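PDB 2BZV: fiber protein 2 from Human adenovirus type 41, which probably forms the trimeric spikes that protrude from the capsid vertices, its knob domain helping to attach the virion to a host-cell receptor. Local coordinates for residues Ser29-Gln34 with Gly60-Met65; Gly51-Lys56 with Ala165-Ile170; Phe76-Asn81 with Ser144-Thr149. All blocks are in the same frame, centred on the assembly; numbering follows the deposited sequence. Where two conformers were deposited one is given.

From the N terminus, contact 1 opens at 29-34, and contact 2 opens at 51-56 before contact 1 closes at 60-65, so the two cross. Contact 3 runs from 76-81 to 144-149, after contact 1 and wholly inside the long loop that contact 2 closes at 165-170. Contact 1 joins two loops at one end of the knob; its centre lies about 25 Å from that of contact 3, on the opposite side of the chain's centre. Contact 2 adds the edge strand 165-170 to strand 48-57 of one sheet, and contact 3 pairs strands at the end of the other. One place where the two sheets touch is Tyr169 OH, 3.3 Å from Phe148 CZ, linking contacts 2 and 3.

Contact 1: Ser29-Gln34 with Gly60-Met65; sequences SIYETQ and GALREM
Tyr31 reaches from the 29-34 loop to Ala61, Leu62 and Met65, and its side chain carries most of the contact. At CB, chi1 of -60° sets CG anti to the carbonyl carbon, and the bond from CA already points at the 60-65 segment. One side of the ring then leads: CD2 lies 3.8 Å from Ala61 CB, and CE2 lies 3.5 Å from Leu62 CD2. The outermost atom, OH, ends 3.3 Å from Met65 CE. Met65 SD stands at the ring edge, 5.3 Å from the centroid and 90° off the normal, a Met-aromatic contact. Over the centre of one face sits Ile30 CG2 of the same loop, while Ile30 CB packs against Leu62 CD1.

The polar link is indirect: one water donates to Glu32 OE1 at 3.1 Å and accepts from Ala61 N at 3.0 Å. Glu32 OE2 makes a long, weak ion pair with Lys59. Within the first loop, the Asp35 carboxylate accepts from the backbone N atoms of Ile30, Tyr31 and Glu32, fixing the turn that presents the tyrosine. Direct contact between the two segments is therefore apolar and sulfur-aromatic, and their polar bridging falls to water.

Contact 2: Gly51-Lys56 with Ala165-Ile170; sequences GTITIK and AVFCYI
Gly51 and Phe167 face each other as an antiparallel hydrogen-bonded pair, and each satisfies the other's N-H and C=O. Gly51 N donates to Phe167 O at 2.8 Å, nearly straight at 172°; Phe167 N returns a bond to Gly51 O at 2.9 Å. Two residues along, Ile53 N gives to Ala165 O at 2.9 Å and Ala165 N to Ile53 O at 3.0 Å, so two closed rings of bonds flank the non-hydrogen-bonded pair Thr52-Val166. Two of the oxygens also receive a CA-H contact: Val166 CA lies 3.2 Å from Gly51 O, and Thr52 CA 3.3 Å from Ala165 O. The backbone of Thr52 bonds the other way, to Cys41 on strand 36-45, so strand 48-57 is held from both edges. Thr52 OG1 finds its partner across the trimer, in His48 NE2 of the third subunit.

On the face shared by Ile53, Ala165 and Phe167, the phenyl ring doubles back over the glycine. With chi1 at 60°, CG sits between the backbone N and the carbonyl carbon, and Gly51 CA lies over one ring face, 4.0 Å from the centroid and 17° off the normal: a CH-pi contact. Ile53 CG2 fills in beside Ala165 CB and Phe167 CE2. Phe167 also reaches Leu40 and Tyr139, whereas Val166, on the other face, packs on Cys168 of the third subunit. The pairing joins strands 48-57 and 165-170 in the V sheet of the knob's antiparallel beta-sandwich, Phe167 on the face toward the other sheet and Thr52 and Val166 on the face toward another subunit.

Contact 3: Phe76-Asn81 with Ser144-Thr149; sequences FDNQGN and SGYAFT
The end of the R sheet of the knob sandwich is built here, where Phe76 pairs with Tyr146 in antiparallel fashion and the chain then leaves strand 69-76 through an Asx turn and a type I beta turn from Asp77 to Gly80. The evidence for the pairing is a reciprocal set of bonds: Phe76 N donates to Tyr146 O at 2.8 Å, and Tyr146 N to Phe76 O at 3.1 Å, the second donor standing 41° above the carbonyl plane. Next to it Gly145, at a positive phi of 72°, brings its CA within 3.5 Å of Phe76 O, a CA-H...O contact; that oxygen also accepts a hydrogen bond from a water that donates to Ser144 O as well.

Asp77 OD1 organises the turn. It accepts from Gln79 N and Asn81 N, both approaching from above the carboxylate plane, while Asn81 ND2 meets the syn lone pairs of OD1 and OD2. Three donors on one oxygen and a fourth bond on its partner hold the carboxylate's rotation fixed.

On the strand side, Phe76 and Phe148 meet rim to rim: Phe76 CE2 lies 3.7 Å from Phe148 CD2, and the ring planes stand at 87°. Phe148 in turn packs edge-to-face with Tyr169. The Tyr146 ring turns its edge to the turn, with Asp77 O in its plane, 3.5 Å from CD2. Asn78 closes the outer end; its OD1 receives a weak bond from Gly145 N, and a water joins its ND2 to the same N. Beyond the ring, Tyr146 OH bonds Glu172 OE2, and one water donates both to that hydroxyl at 2.8 Å and to Asn78 O at 2.7 Å.

Contact 1: Ser29-Gln34 with Gly60-Met65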
# COMPACT_ATOMS: atom_id res chain seq x y z
N SER A 29 -19.68 18.93 -0.17
CA SER A 29 -20.44 19.85 -1.02
C SER A 29 -19.65 20.17 -2.28
O SER A 29 -18.70 20.95 -2.22
CB SER A 29 -20.73 21.13 -0.24
OG SER A 29 -21.49 20.85 0.92
N ILE A 30 -20.02 19.56 -3.40
CA ILE A 30 -19.29 19.75 -4.66
C ILE A 30 -19.96 20.82 -5.52
O ILE A 30 -19.31 21.80 -5.88
CB ILE A 30 -19.18 18.42 -5.44
CG1 ILE A 30 -18.47 17.34 -4.61
CG2 ILE A 30 -18.47 18.67 -6.77
CD1 ILE A 30 -17.02 17.67 -4.27
N TYR A 31 -21.24 20.63 -5.82
CA TYR A 31 -22.00 21.61 -6.63
C TYR A 31 -23.06 22.31 -5.81
O TYR A 31 -23.41 23.44 -6.10
CB TYR A 31 -22.70 20.92 -7.79
CG TYR A 31 -21.83 20.19 -8.77
CD1 TYR A 31 -20.74 20.81 -9.37
CD2 TYR A 31 -22.14 18.89 -9.14
CE1 TYR A 31 -19.96 20.13 -10.30
CE2 TYR A 31 -21.38 18.20 -10.06
CZ TYR A 31 -20.28 18.82 -10.64
OH TYR A 31 -19.52 18.13 -11.56
N GLU A 32 -23.60 21.61 -4.82
CA GLU A 32 -24.57 22.19 -3.90
C GLU A 32 -24.32 21.62 -2.52
O GLU A 32 -23.54 20.67 -2.36
CB GLU A 32 -26.01 21.93 -4.33
CG GLU A 32 -26.41 20.47 -4.38
CD GLU A 32 -27.85 20.28 -4.83
OE1 GLU A 32 -28.12 20.28 -6.05
OE2 GLU A 32 -28.74 20.12 -3.97
N THR A 33 -24.95 22.19 -1.51
CA THR A 33 -24.71 21.81 -0.13
C THR A 33 -25.00 20.33 0.11
O THR A 33 -26.10 19.86 -0.19
CB THR A 33 -25.60 22.63 0.81
OG1 THR A 33 -25.41 24.03 0.54
CG2 THR A 33 -25.24 22.34 2.26
N GLN A 34 -24.03 19.61 0.67
CA GLN A 34 -24.22 18.23 1.11
C GLN A 34 -24.77 17.34 0.01
O GLN A 34 -25.72 16.59 0.21
CB GLN A 34 -25.09 18.21 2.38
CG GLN A 34 -24.32 18.81 3.56
CD GLN A 34 -25.06 18.67 4.87
OE1 GLN A 34 -26.28 18.55 4.89
NE2 GLN A 34 -24.32 18.66 5.97
N GLY A 60 -28.45 16.04 -7.16
CA GLY A 60 -28.16 17.04 -8.19
C GLY A 60 -27.38 16.49 -9.37
O GLY A 60 -27.56 15.34 -9.75
N ALA A 61 -26.50 17.32 -9.93
CA ALA A 61 -25.71 16.94 -11.11
C ALA A 61 -24.79 15.76 -10.84
O ALA A 61 -24.37 15.06 -11.77
CB ALA A 61 -24.90 18.11 -11.65
N LEU A 62 -24.45 15.53 -9.57
CA LEU A 62 -23.65 14.35 -9.24
C LEU A 62 -24.37 13.03 -9.53
O LEU A 62 -23.75 11.97 -9.51
CB LEU A 62 -23.21 14.38 -7.78
CG LEU A 62 -22.21 15.47 -7.41
CD1 LEU A 62 -21.97 15.46 -5.91
CD2 LEU A 62 -20.90 15.30 -8.16
N ARG A 63 -25.68 13.08 -9.78
CA ARG A 63 -26.39 11.87 -10.18
C ARG A 63 -26.50 11.73 -11.69
O ARG A 63 -26.90 10.69 -12.20
CB ARG A 63 -27.77 11.82 -9.54
CG ARG A 63 -27.77 11.79 -8.01
CD ARG A 63 -26.97 10.64 -7.42
NE ARG A 63 -27.40 9.33 -7.94
CZ ARG A 63 -26.76 8.19 -7.70
NH1 ARG A 63 -25.67 8.17 -6.94
NH2 ARG A 63 -27.23 7.06 -8.22
N GLU A 64 -26.14 12.78 -12.42
CA GLU A 64 -26.19 12.78 -13.88
C GLU A 64 -25.19 13.80 -14.40
O GLU A 64 -25.53 14.96 -14.69
CB GLU A 64 -27.61 13.07 -14.39
CG GLU A 64 -27.75 12.95 -15.90
CD GLU A 64 -29.19 13.01 -16.39
OE1 GLU A 64 -30.10 13.35 -15.60
OE2 GLU A 64 -29.42 12.72 -17.58
N MET A 65 -23.93 13.37 -14.48
CA MET A 65 -22.84 14.33 -14.68
C MET A 65 -22.89 15.02 -16.03
O MET A 65 -23.29 14.44 -17.04
CB MET A 65 -21.48 13.63 -14.52
CG MET A 65 -21.15 13.33 -13.06
SD MET A 65 -20.74 14.80 -12.11
CE MET A 65 -19.05 15.07 -12.64
O HOH W 1 -26.10 19.84 -8.42

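Contact 2: Gly51-Lys56 with Ala165-Ile170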
# COMPACT_ATOMS: atom_id res chain seq x y z
N GLY A 51 -3.47 6.02 2.44
CA GLY A 51 -4.77 6.65 2.31
C GLY A 51 -5.72 5.85 1.46
O GLY A 51 -5.32 5.29 0.43
N THR A 52 -6.98 5.81 1.87
CA THR A 52 -7.99 5.36 0.96
C THR A 52 -9.09 6.40 0.88
O THR A 52 -9.40 7.11 1.83
CB THR A 52 -8.51 4.04 1.42
OG1 THR A 52 -8.08 2.92 1.96
CG2 THR A 52 -10.29 3.73 1.25
N ILE A 53 -9.58 6.55 -0.34
CA ILE A 53 -10.59 7.58 -0.59
C ILE A 53 -11.70 7.04 -1.47
O ILE A 53 -11.46 6.47 -2.55
CB ILE A 53 -9.95 8.87 -1.18
CG1 ILE A 53 -11.00 9.99 -1.26
CG2 ILE A 53 -9.24 8.66 -2.51
CD1 ILE A 53 -10.38 11.37 -1.53
N THR A 54 -12.92 7.26 -1.01
CA THR A 54 -14.16 6.90 -1.72
C THR A 54 -15.08 8.11 -1.68
O THR A 54 -15.36 8.63 -0.59
CB THR A 54 -14.85 5.71 -1.06
OG1 THR A 54 -13.92 4.62 -0.96
CG2 THR A 54 -16.06 5.27 -1.88
N ILE A 55 -15.56 8.54 -2.84
CA ILE A 55 -16.49 9.66 -2.91
C ILE A 55 -17.72 9.18 -3.67
O ILE A 55 -17.60 8.51 -4.70
CB ILE A 55 -15.83 10.90 -3.55
CG1 ILE A 55 -16.79 12.09 -3.51
CG2 ILE A 55 -15.32 10.61 -4.95
CD1 ILE A 55 -16.14 13.44 -3.74
N LYS A 56 -18.89 9.53 -3.14
CA LYS A 56 -20.16 9.10 -3.72
C LYS A 56 -21.06 10.31 -3.94
O LYS A 56 -21.37 11.04 -3.01
CB LYS A 56 -20.89 8.10 -2.83
CG LYS A 56 -22.10 7.49 -3.54
CD LYS A 56 -22.91 6.55 -2.66
CE LYS A 56 -24.11 5.99 -3.42
NZ LYS A 56 -24.76 4.84 -2.71
N ALA A 165 -9.92 4.52 -4.27
CA ALA A 165 -8.50 4.63 -4.60
C ALA A 165 -7.68 4.55 -3.33
O ALA A 165 -8.08 5.06 -2.30
CB ALA A 165 -8.22 5.94 -5.32
N VAL A 166 -6.51 3.93 -3.46
CA VAL A 166 -5.54 3.83 -2.38
C VAL A 166 -4.28 4.55 -2.82
O VAL A 166 -3.83 4.38 -3.96
CB VAL A 166 -5.28 2.35 -2.01
CG1 VAL A 166 -4.22 2.25 -0.92
CG2 VAL A 166 -6.57 1.69 -1.58
N PHE A 167 -3.69 5.35 -1.94
CA PHE A 167 -2.50 6.11 -2.25
C PHE A 167 -1.58 6.15 -1.03
O PHE A 167 -1.99 5.79 0.07
CB PHE A 167 -2.84 7.53 -2.74
CG PHE A 167 -3.61 8.37 -1.73
CD1 PHE A 167 -2.96 9.33 -0.97
CD2 PHE A 167 -4.98 8.21 -1.58
CE1 PHE A 167 -3.66 10.10 -0.04
CE2 PHE A 167 -5.68 8.98 -0.66
CZ PHE A 167 -5.02 9.91 0.10
N CYS A 168 -0.34 6.55 -1.23
CA CYS A 168 0.68 6.52 -0.18
C CYS A 168 1.57 7.76 -0.34
O CYS A 168 2.02 7.99 -1.48
CB CYS A 168 1.51 5.23 -0.29
SG CYS A 168 2.89 5.13 0.85
N TYR A 169 1.89 8.47 0.73
CA TYR A 169 2.77 9.62 0.63
C TYR A 169 3.65 9.72 1.88
O TYR A 169 3.41 9.05 2.89
CB TYR A 169 1.97 10.92 0.39
CG TYR A 169 1.05 11.26 1.55
CD1 TYR A 169 1.48 12.10 2.57
CD2 TYR A 169 -0.24 10.75 1.62
CE1 TYR A 169 0.64 12.42 3.65
CE2 TYR A 169 -1.09 11.05 2.68
CZ TYR A 169 -0.63 11.88 3.70
OH TYR A 169 -1.48 12.15 4.75
N ILE A 170 4.69 10.55 1.77
CA ILE A 170 5.63 10.83 2.83
C ILE A 170 5.16 12.02 3.65
O ILE A 170 4.76 13.05 3.08
CB ILE A 170 7.01 11.16 2.24
CG1 ILE A 170 7.49 10.09 1.25
CG2 ILE A 170 8.03 11.42 3.36
CD1 ILE A 170 7.83 8.79 1.90

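Contact 3: Phe76-Asn81 with Ser144-Thr149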
# COMPACT_ATOMS: atom_id res chain seq x y z
N PHE A 76 -4.98 22.75 4.40
CA PHE A 76 -4.63 22.73 5.83
C PHE A 76 -3.73 23.91 6.14
O PHE A 76 -2.97 24.37 5.29
CB PHE A 76 -3.88 21.44 6.20
CG PHE A 76 -4.67 20.18 5.92
CD1 PHE A 76 -5.42 19.56 6.91
CD2 PHE A 76 -4.67 19.63 4.65
CE1 PHE A 76 -6.15 18.42 6.62
CE2 PHE A 76 -5.39 18.49 4.36
CZ PHE A 76 -6.14 17.89 5.34
N ASP A 77 -3.79 24.37 7.39
CA ASP A 77 -2.85 25.39 7.84
C ASP A 77 -1.50 24.76 8.17
O ASP A 77 -1.32 23.53 8.07
CB ASP A 77 -3.44 26.24 8.99
CG ASP A 77 -3.60 25.50 10.31
OD1 ASP A 77 -3.03 24.40 10.49
OD2 ASP A 77 -4.30 26.05 11.19
N ASN A 78 -0.53 25.58 8.55
CA ASN A 78 0.83 25.12 8.80
C ASN A 78 0.96 24.24 10.04
O ASN A 78 2.02 23.67 10.28
CB ASN A 78 1.78 26.33 8.91
CG ASN A 78 2.24 26.83 7.53
OD1 ASN A 78 2.76 26.05 6.71
ND2 ASN A 78 2.07 28.14 7.30
N GLN A 79 -0.13 24.13 10.82
CA GLN A 79 -0.15 23.26 12.00
C GLN A 79 -0.89 21.95 11.73
O GLN A 79 -0.97 21.09 12.61
CB GLN A 79 -0.79 23.98 13.19
CG GLN A 79 0.07 25.08 13.81
CD GLN A 79 0.18 26.34 13.00
OE1 GLN A 79 -0.82 26.91 12.53
NE2 GLN A 79 1.41 26.82 12.84
N GLY A 80 -1.41 21.77 10.51
CA GLY A 80 -2.13 20.53 10.19
C GLY A 80 -3.61 20.55 10.49
O GLY A 80 -4.23 19.48 10.63
N ASN A 81 -4.22 21.73 10.57
CA ASN A 81 -5.66 21.85 10.77
C ASN A 81 -6.37 22.03 9.44
O ASN A 81 -5.96 22.86 8.62
CB ASN A 81 -5.99 23.07 11.64
CG ASN A 81 -5.43 22.93 13.01
OD1 ASN A 81 -5.87 22.09 13.80
ND2 ASN A 81 -4.41 23.73 13.31
N SER A 144 0.34 28.43 1.20
CA SER A 144 0.69 28.38 2.63
C SER A 144 0.21 27.03 3.15
O SER A 144 -0.82 26.57 2.68
CB SER A 144 -0.03 29.50 3.42
OG SER A 144 0.38 30.80 3.06
N GLY A 145 0.86 26.46 4.14
CA GLY A 145 0.33 25.24 4.75
C GLY A 145 0.48 24.05 3.82
O GLY A 145 1.51 23.87 3.16
N TYR A 146 -0.57 23.21 3.78
CA TYR A 146 -0.50 21.93 3.10
C TYR A 146 -1.80 21.67 2.37
O TYR A 146 -2.82 22.31 2.67
CB TYR A 146 -0.31 20.81 4.14
CG TYR A 146 0.95 21.00 4.96
CD1 TYR A 146 2.18 20.53 4.52
CD2 TYR A 146 0.92 21.69 6.18
CE1 TYR A 146 3.34 20.72 5.26
CE2 TYR A 146 2.08 21.90 6.92
CZ TYR A 146 3.28 21.42 6.45
OH TYR A 146 4.44 21.62 7.17
N ALA A 147 -1.79 20.73 1.44
CA ALA A 147 -3.04 20.38 0.78
C ALA A 147 -2.97 19.02 0.12
O ALA A 147 -1.90 18.52 -0.23
CB ALA A 147 -3.40 21.43 -0.29
N PHE A 148 -4.15 18.45 -0.06
CA PHE A 148 -4.36 17.37 -1.02
C PHE A 148 -5.30 17.89 -2.10
O PHE A 148 -6.32 18.51 -1.78
CB PHE A 148 -5.10 16.17 -0.41
CG PHE A 148 -4.43 15.53 0.76
CD1 PHE A 148 -3.34 14.70 0.58
CD2 PHE A 148 -4.93 15.70 2.03
CE1 PHE A 148 -2.73 14.09 1.65
CE2 PHE A 148 -4.32 15.08 3.11
CZ PHE A 148 -3.21 14.29 2.92
N THR A 149 -4.97 17.60 -3.37
CA THR A 149 -5.89 17.89 -4.46
C THR A 149 -6.14 16.58 -5.18
O THR A 149 -5.23 16.02 -5.78
CB THR A 149 -5.36 18.95 -5.43
OG1 THR A 149 -5.05 20.13 -4.67
CG2 THR A 149 -6.40 19.24 -6.50
O HOH W 2 -3.17 26.81 4.01
O HOH W 3 3.27 27.96 4.89
O HOH W 4 4.46 23.56 9.18
O HOH W 5 5.14 24.22 6.20